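Local structure of glycosyltransferase (duf1792) (Streptococcus sanguinis, 5V4A) at residues Lys133-Gln136 and Leu137-Asp140; Ser226-Glu229 and Trp230-Met233. The protein binds UDP as the GT-D-fold glycosyltransferase domain of a longer protein and probably transfers a sugar from a UDP-linked donor. One frame throughout, in Å; residues are numbered along the deposited sequence.

Contact 1: residues Lys133-Gln136 and Leu137-Asp140; sequences KLKQ and LWQD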
ATOM      1  N   LYS A 133       0.295   0.836   2.866  1.00 11.37           N
ATOM      2  CA  LYS A 133      -1.022   0.190   2.893  1.00 11.38           C
ATOM      3  C   LYS A 133      -1.854   0.670   4.076  1.00 16.11           C
ATOM      4  O   LYS A 133      -3.081   0.819   3.968  1.00 17.48           O
ATOM      5  CB  LYS A 133      -0.852  -1.325   2.925  1.00 11.65           C
ATOM      6  CG  LYS A 133      -0.349  -1.898   1.597  1.00 11.86           C
ATOM      7  CD  LYS A 133      -0.663  -3.374   1.455  1.00 15.39           C
ATOM      8  CE  LYS A 133       0.441  -4.237   1.964  1.00 16.95           C
ATOM      9  NZ  LYS A 133       0.255  -5.659   1.615  1.00 12.75           N
ATOM     10  N   LEU A 134      -1.200   0.930   5.209  1.00 14.30           N
ATOM     11  CA  LEU A 134      -1.905   1.518   6.342  1.00 16.78           C
ATOM     12  C   LEU A 134      -2.483   2.872   5.970  1.00 13.21           C
ATOM     13  O   LEU A 134      -3.660   3.142   6.229  1.00 12.57           O
ATOM     14  CB  LEU A 134      -0.960   1.660   7.537  1.00 12.78           C
ATOM     15  CG  LEU A 134      -0.699   0.437   8.412  1.00 20.82           C
ATOM     16  CD1 LEU A 134       0.650   0.549   9.122  1.00 18.01           C
ATOM     17  CD2 LEU A 134      -1.826   0.255   9.451  1.00 21.68           C
ATOM     18  N   LYS A 135      -1.672   3.730   5.326  1.00 14.16           N
ATOM     19  CA  LYS A 135      -2.163   5.057   4.966  1.00 10.71           C
ATOM     20  C   LYS A 135      -3.356   4.973   4.031  1.00 20.58           C
ATOM     21  O   LYS A 135      -4.256   5.811   4.115  1.00 23.43           O
ATOM     22  CB  LYS A 135      -1.069   5.921   4.322  1.00 12.04           C
ATOM     23  CG  LYS A 135       0.063   6.341   5.274  1.00 11.76           C
ATOM     24  CD  LYS A 135       0.984   7.293   4.586  1.00 19.43           C
ATOM     25  CE  LYS A 135       2.062   7.782   5.517  1.00 25.41           C
ATOM     26  NZ  LYS A 135       3.139   8.366   4.679  1.00 27.10           N
ATOM     27  N   GLN A 136      -3.401   3.955   3.172  1.00 15.59           N
ATOM     28  CA  GLN A 136      -4.510   3.804   2.239  1.00 14.12           C
ATOM     29  C   GLN A 136      -5.823   3.498   2.960  1.00 18.68           C
ATOM     30  O   GLN A 136      -6.897   3.738   2.403  1.00 20.41           O
ATOM     31  CB  GLN A 136      -4.187   2.697   1.230  1.00 21.16           C
ATOM     32  CG  GLN A 136      -5.095   2.664  -0.005  1.00 29.37           C
ATOM     33  CD  GLN A 136      -4.930   3.875  -0.904  1.00 26.00           C
ATOM     34  OE1 GLN A 136      -3.885   4.521  -0.913  1.00 33.79           O
ATOM     35  NE2 GLN A 136      -5.972   4.195  -1.655  1.00 27.53           N
ATOM     36  N   LEU A 137      -5.753   2.985   4.185  1.00 10.92           N
ATOM     37  CA  LEU A 137      -6.964   2.721   4.958  1.00 12.73           C
ATOM     38  C   LEU A 137      -7.702   4.009   5.298  1.00 19.01           C
ATOM     39  O   LEU A 137      -8.936   4.013   5.383  1.00 17.25           O
ATOM     40  CB  LEU A 137      -6.604   1.960   6.229  1.00 19.26           C
ATOM     41  CG  LEU A 137      -6.145   0.513   6.067  1.00 24.95           C
ATOM     42  CD1 LEU A 137      -5.649   0.005   7.406  1.00 26.59           C
ATOM     43  CD2 LEU A 137      -7.296  -0.355   5.590  1.00 28.62           C
ATOM     44  N   TRP A 138      -6.977   5.107   5.490  1.00 18.53           N
ATOM     45  CA  TRP A 138      -7.615   6.360   5.837  1.00 18.02           C
ATOM     46  C   TRP A 138      -7.462   7.449   4.791  1.00 17.93           C
ATOM     47  O   TRP A 138      -7.947   8.563   5.023  1.00 17.76           O
ATOM     48  CB  TRP A 138      -7.099   6.873   7.190  1.00 11.93           C
ATOM     49  CG  TRP A 138      -5.583   7.001   7.363  1.00 10.52           C
ATOM     50  CD1 TRP A 138      -4.769   7.968   6.835  1.00 14.34           C
ATOM     51  CD2 TRP A 138      -4.736   6.157   8.155  1.00 12.82           C
ATOM     52  NE1 TRP A 138      -3.466   7.763   7.235  1.00 19.86           N
ATOM     53  CE2 TRP A 138      -3.422   6.667   8.056  1.00 17.46           C
ATOM     54  CE3 TRP A 138      -4.959   5.027   8.947  1.00 23.11           C
ATOM     55  CZ2 TRP A 138      -2.340   6.076   8.711  1.00 18.83           C
ATOM     56  CZ3 TRP A 138      -3.873   4.447   9.602  1.00 25.20           C
ATOM     57  CH2 TRP A 138      -2.589   4.973   9.476  1.00 18.01           C
ATOM     58  N   GLN A 139      -6.815   7.172   3.652  1.00 16.80           N
ATOM     59  CA  GLN A 139      -6.645   8.189   2.621  1.00 12.87           C
ATOM     60  C   GLN A 139      -8.000   8.731   2.176  1.00 13.64           C
ATOM     61  O   GLN A 139      -8.897   7.964   1.824  1.00 15.60           O
ATOM     62  CB  GLN A 139      -5.902   7.615   1.409  1.00 22.21           C
ATOM     63  CG  GLN A 139      -4.416   7.458   1.574  1.00 38.86           C
ATOM     64  CD  GLN A 139      -3.761   8.732   2.040  1.00 39.50           C
ATOM     65  OE1 GLN A 139      -3.557   9.664   1.254  1.00 43.40           O
ATOM     66  NE2 GLN A 139      -3.443   8.791   3.331  1.00 29.16           N
ATOM     67  N   ASP A 140      -8.140  10.059   2.209  1.00 13.82           N
ATOM     68  CA  ASP A 140      -9.340  10.767   1.739  1.00 11.12           C
ATOM     69  C   ASP A 140     -10.588  10.426   2.549  1.00 13.99           C
ATOM     70  O   ASP A 140     -11.709  10.563   2.056  1.00 17.00           O
ATOM     71  CB  ASP A 140      -9.598  10.500   0.245  1.00 18.33           C
ATOM     72  CG  ASP A 140      -8.517  11.093  -0.653  1.00 29.71           C
ATOM     73  OD1 ASP A 140      -7.845  10.305  -1.360  1.00 34.78           O
ATOM     74  OD2 ASP A 140      -8.337  12.336  -0.647  1.00 30.09           O
TER
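Trp138 has chi1 at 53°, which sets CG between its backbone N and carbonyl carbon and turns the indole back over the carbonyls of Leu134 and Lys135, while Gln139, bent at chi2 (-52°), hooks its amide onto the same Lys135 carbonyl. Together they finish the C-terminal turn of helix 127-138, just before strand 142-148 of the GT-D fold. The i to i+3 bonds of Leu137 and Trp138 give the end of the helix a 3-10-like character. Leu137 N donates to Leu134 O at 2.9 Å, whereas its bond to Lys133 O is weak at 3.4 Å; Trp138 N then reaches Lys135 O at 3.1 Å. Both i+3 donors stand well above the plane of the carbonyl they meet.

One face of the indole rests on the helix backbone: Lys135 CA lies 4.0 Å from the centroid of the five-membered ring of Trp138, a CH-pi contact, and Leu134 O lies over the same face, also offset toward the rim. At the far end of the ring, Trp138 CH2 meets Leu134 CB at 4.2 Å. The indole NE1 is bonded to Leu159 O, which fixes the ring's edge. On a different side of the turn, Leu134 CD2 approaches Leu137 CD1 at 4.3 Å, and both leucines also pack on helix 11-21. Gln139 also packs against Gln136 of the second subunit, placing this turn at the dimer interface. Lys135 O is gripped from opposite faces, by Trp138 N and by Gln139 NE2, the latter at 3.2 Å with an N-H...O angle of 148° and the oxygen in the plane of the Gln139 amide.

Contact 2: residues Ser226-Glu229 and Trp230-Met233; sequences SEYE and WFQM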
ATOM      1  N   SER A 226       4.425   6.021  17.097  1.00 13.81           N
ATOM      2  CA  SER A 226       5.818   5.862  17.507  1.00 22.59           C
ATOM      3  C   SER A 226       6.604   5.104  16.450  1.00 22.22           C
ATOM      4  O   SER A 226       7.751   5.449  16.146  1.00 19.58           O
ATOM      5  CB  SER A 226       5.910   5.131  18.848  1.00 23.39           C
ATOM      6  OG  SER A 226       5.328   5.871  19.904  1.00 16.71           O
ATOM      7  N   GLU A 227       5.998   4.073  15.864  1.00 14.11           N
ATOM      8  CA  GLU A 227       6.718   3.307  14.862  1.00 14.21           C
ATOM      9  C   GLU A 227       6.962   4.144  13.617  1.00 19.09           C
ATOM     10  O   GLU A 227       8.018   4.021  12.988  1.00 17.75           O
ATOM     11  CB  GLU A 227       5.956   2.018  14.525  1.00 16.44           C
ATOM     12  CG  GLU A 227       5.956   1.014  15.688  1.00 17.64           C
ATOM     13  CD  GLU A 227       6.978  -0.085  15.495  1.00 17.38           C
ATOM     14  OE1 GLU A 227       7.747  -0.000  14.514  1.00 14.93           O
ATOM     15  OE2 GLU A 227       7.024  -1.028  16.317  1.00 16.06           O
ATOM     16  N   TYR A 228       6.017   5.033  13.272  1.00 15.71           N
ATOM     17  CA  TYR A 228       6.216   5.910  12.122  1.00 19.17           C
ATOM     18  C   TYR A 228       7.325   6.923  12.388  1.00 17.87           C
ATOM     19  O   TYR A 228       8.142   7.202  11.508  1.00 17.62           O
ATOM     20  CB  TYR A 228       4.918   6.639  11.787  1.00 16.11           C
ATOM     21  CG  TYR A 228       4.885   7.334  10.444  1.00 19.01           C
ATOM     22  CD1 TYR A 228       4.991   6.613   9.263  1.00 14.52           C
ATOM     23  CD2 TYR A 228       4.738   8.710  10.360  1.00 18.52           C
ATOM     24  CE1 TYR A 228       4.929   7.245   8.027  1.00 16.03           C
ATOM     25  CE2 TYR A 228       4.675   9.352   9.130  1.00 18.87           C
ATOM     26  CZ  TYR A 228       4.777   8.612   7.969  1.00 19.66           C
ATOM     27  OH  TYR A 228       4.733   9.235   6.737  1.00 21.05           O
ATOM     28  N   GLU A 229       7.363   7.491  13.592  1.00 14.91           N
ATOM     29  CA  GLU A 229       8.444   8.418  13.916  1.00 21.25           C
ATOM     30  C   GLU A 229       9.797   7.728  13.819  1.00 26.68           C
ATOM     31  O   GLU A 229      10.727   8.248  13.184  1.00 22.54           O
ATOM     32  CB  GLU A 229       8.238   9.006  15.302  1.00 14.37           C
ATOM     33  CG  GLU A 229       7.080   9.959  15.397  1.00 14.09           C
ATOM     34  CD  GLU A 229       7.433  11.380  15.021  1.00 24.51           C
ATOM     35  OE1 GLU A 229       6.511  12.220  15.025  1.00 24.87           O
ATOM     36  OE2 GLU A 229       8.625  11.667  14.741  1.00 27.38           O
ATOM     37  N   TRP A 230       9.905   6.519  14.381  1.00 14.78           N
ATOM     38  CA  TRP A 230      11.166   5.789  14.289  1.00 20.62           C
ATOM     39  C   TRP A 230      11.516   5.479  12.837  1.00 17.03           C
ATOM     40  O   TRP A 230      12.683   5.596  12.435  1.00 15.48           O
ATOM     41  CB  TRP A 230      11.095   4.501  15.107  1.00 20.53           C
ATOM     42  CG  TRP A 230      11.060   4.755  16.573  1.00 15.65           C
ATOM     43  CD1 TRP A 230      11.673   5.771  17.240  1.00 24.55           C
ATOM     44  CD2 TRP A 230      10.374   3.980  17.562  1.00 16.56           C
ATOM     45  NE1 TRP A 230      11.409   5.684  18.585  1.00 21.33           N
ATOM     46  CE2 TRP A 230      10.618   4.589  18.811  1.00 18.03           C
ATOM     47  CE3 TRP A 230       9.580   2.829  17.514  1.00 16.23           C
ATOM     48  CZ2 TRP A 230      10.091   4.091  20.001  1.00 18.68           C
ATOM     49  CZ3 TRP A 230       9.056   2.334  18.700  1.00 19.99           C
ATOM     50  CH2 TRP A 230       9.315   2.964  19.927  1.00 20.77           C
ATOM     51  N   PHE A 231      10.514   5.091  12.034  1.00 14.74           N
ATOM     52  CA  PHE A 231      10.735   4.835  10.613  1.00 14.66           C
ATOM     53  C   PHE A 231      11.250   6.085   9.901  1.00 14.66           C
ATOM     54  O   PHE A 231      12.243   6.026   9.167  1.00 16.65           O
ATOM     55  CB  PHE A 231       9.428   4.307   9.986  1.00 14.25           C
ATOM     56  CG  PHE A 231       9.400   4.297   8.486  1.00 15.58           C
ATOM     57  CD1 PHE A 231      10.166   3.395   7.768  1.00 16.15           C
ATOM     58  CD2 PHE A 231       8.529   5.125   7.796  1.00 18.71           C
ATOM     59  CE1 PHE A 231      10.108   3.355   6.367  1.00 23.31           C
ATOM     60  CE2 PHE A 231       8.452   5.085   6.392  1.00 22.19           C
ATOM     61  CZ  PHE A 231       9.248   4.201   5.683  1.00 19.12           C
ATOM     62  N   GLN A 232      10.627   7.238  10.146  1.00 16.50           N
ATOM     63  CA  GLN A 232      11.027   8.438   9.418  1.00 15.02           C
ATOM     64  C   GLN A 232      12.416   8.920   9.821  1.00 18.09           C
ATOM     65  O   GLN A 232      13.119   9.521   9.005  1.00 23.69           O
ATOM     66  CB  GLN A 232      10.016   9.561   9.641  1.00 19.49           C
ATOM     67  CG  GLN A 232       8.593   9.217   9.246  1.00 25.83           C
ATOM     68  CD  GLN A 232       8.240   9.684   7.861  1.00 34.63           C
ATOM     69  OE1 GLN A 232       8.719   9.137   6.868  1.00 43.71           O
ATOM     70  NE2 GLN A 232       7.391  10.705   7.780  1.00 34.25           N
ATOM     71  N   MET A 233      12.822   8.677  11.066  1.00 18.00           N
ATOM     72  CA  MET A 233      14.152   9.050  11.529  1.00 16.54           C
ATOM     73  C   MET A 233      15.182   7.980  11.197  1.00 18.19           C
ATOM     74  O   MET A 233      16.382   8.205  11.380  1.00 18.37           O
ATOM     75  CB  MET A 233      14.085   9.354  13.036  1.00 16.89           C
ATOM     76  CG  MET A 233      14.387   8.207  13.934  1.00 25.65           C
ATOM     77  SD  MET A 233      14.309   8.739  15.664  1.00 46.72           S
ATOM     78  CE  MET A 233      12.826   9.724  15.593  1.00 15.84           C
TER
HETATM   79  O   HOH W   1       7.255   8.642   4.673  1.00 22.12           O
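Trp230 lies with one indole face over the preceding turn of helix 224-233, an element of the GT-D fold close to the UDP pocket. Its N bonds Ser226 O almost straight (169°), and that same oxygen sits above the indole, 3.3 Å from Trp230 CD2. Ser226 CB lies over the six-membered ring of Trp230 in a CH-pi contact, 4.3 Å from its centroid. The edge of the indole is tied down separately, by NE1 to Val239 O.

Phe231 continues the regular i to i+4 pattern, its N reaching Glu227 O at 2.9 Å. Its ring leans obliquely against that of Tyr228, where Phe231 CD2 lies 4.1 Å from Tyr228 CD1, and Phe131 meets both rings.

Gln232 bonds Tyr228 O through its N at 2.8 Å. With CG anti to the carbonyl carbon (chi1 -57°), Gln232 CG stands over the Tyr228 ring, 4.0 Å from its centroid; the bend at chi2 then lays the amide across the phenol, 33° from the ring plane. Although Gln232 NE2 is near Tyr228 OH, the angle is too poor for a hydrogen bond. A water connects the two residues instead, donating to Gln232 OE1 at 2.7 Å and only weakly to Tyr228 OH.

Met233 closes the turn through its N to Glu229 O and folds CE back beside that oxygen; because it touches a crystal neighbour, its conformation may reflect the lattice.

Several polar ends also have partners outside the helix: Tyr228 OH bonds Asp158 and Lys135, and Glu227 forms a salt bridge with the UDP-binding Arg116, so this helix probably supplies a second-shell carboxylate that orients the arginine.

Contacts 1 and 2 follow in series along the chain, neither nesting nor crossing, and each closes only a single helical turn. Contact 1 comes first, ending helix 127-138 ahead of strand 142-148, the middle strand of the five-stranded parallel sheet. The chain then passes through strands 165-171, 195-199 and 218-220 before contact 2 forms in helix 224-233. Their centres lie 17 Å apart, yet the two turns meet: Lys135 NZ reaches Tyr228 OH at 2.7 Å, a probable hydrogen bond. Phe231 also packs on Val128, a second point where the two helices touch. Contact 1 faces the second subunit, whereas contact 2 stands nearer the bound UDP.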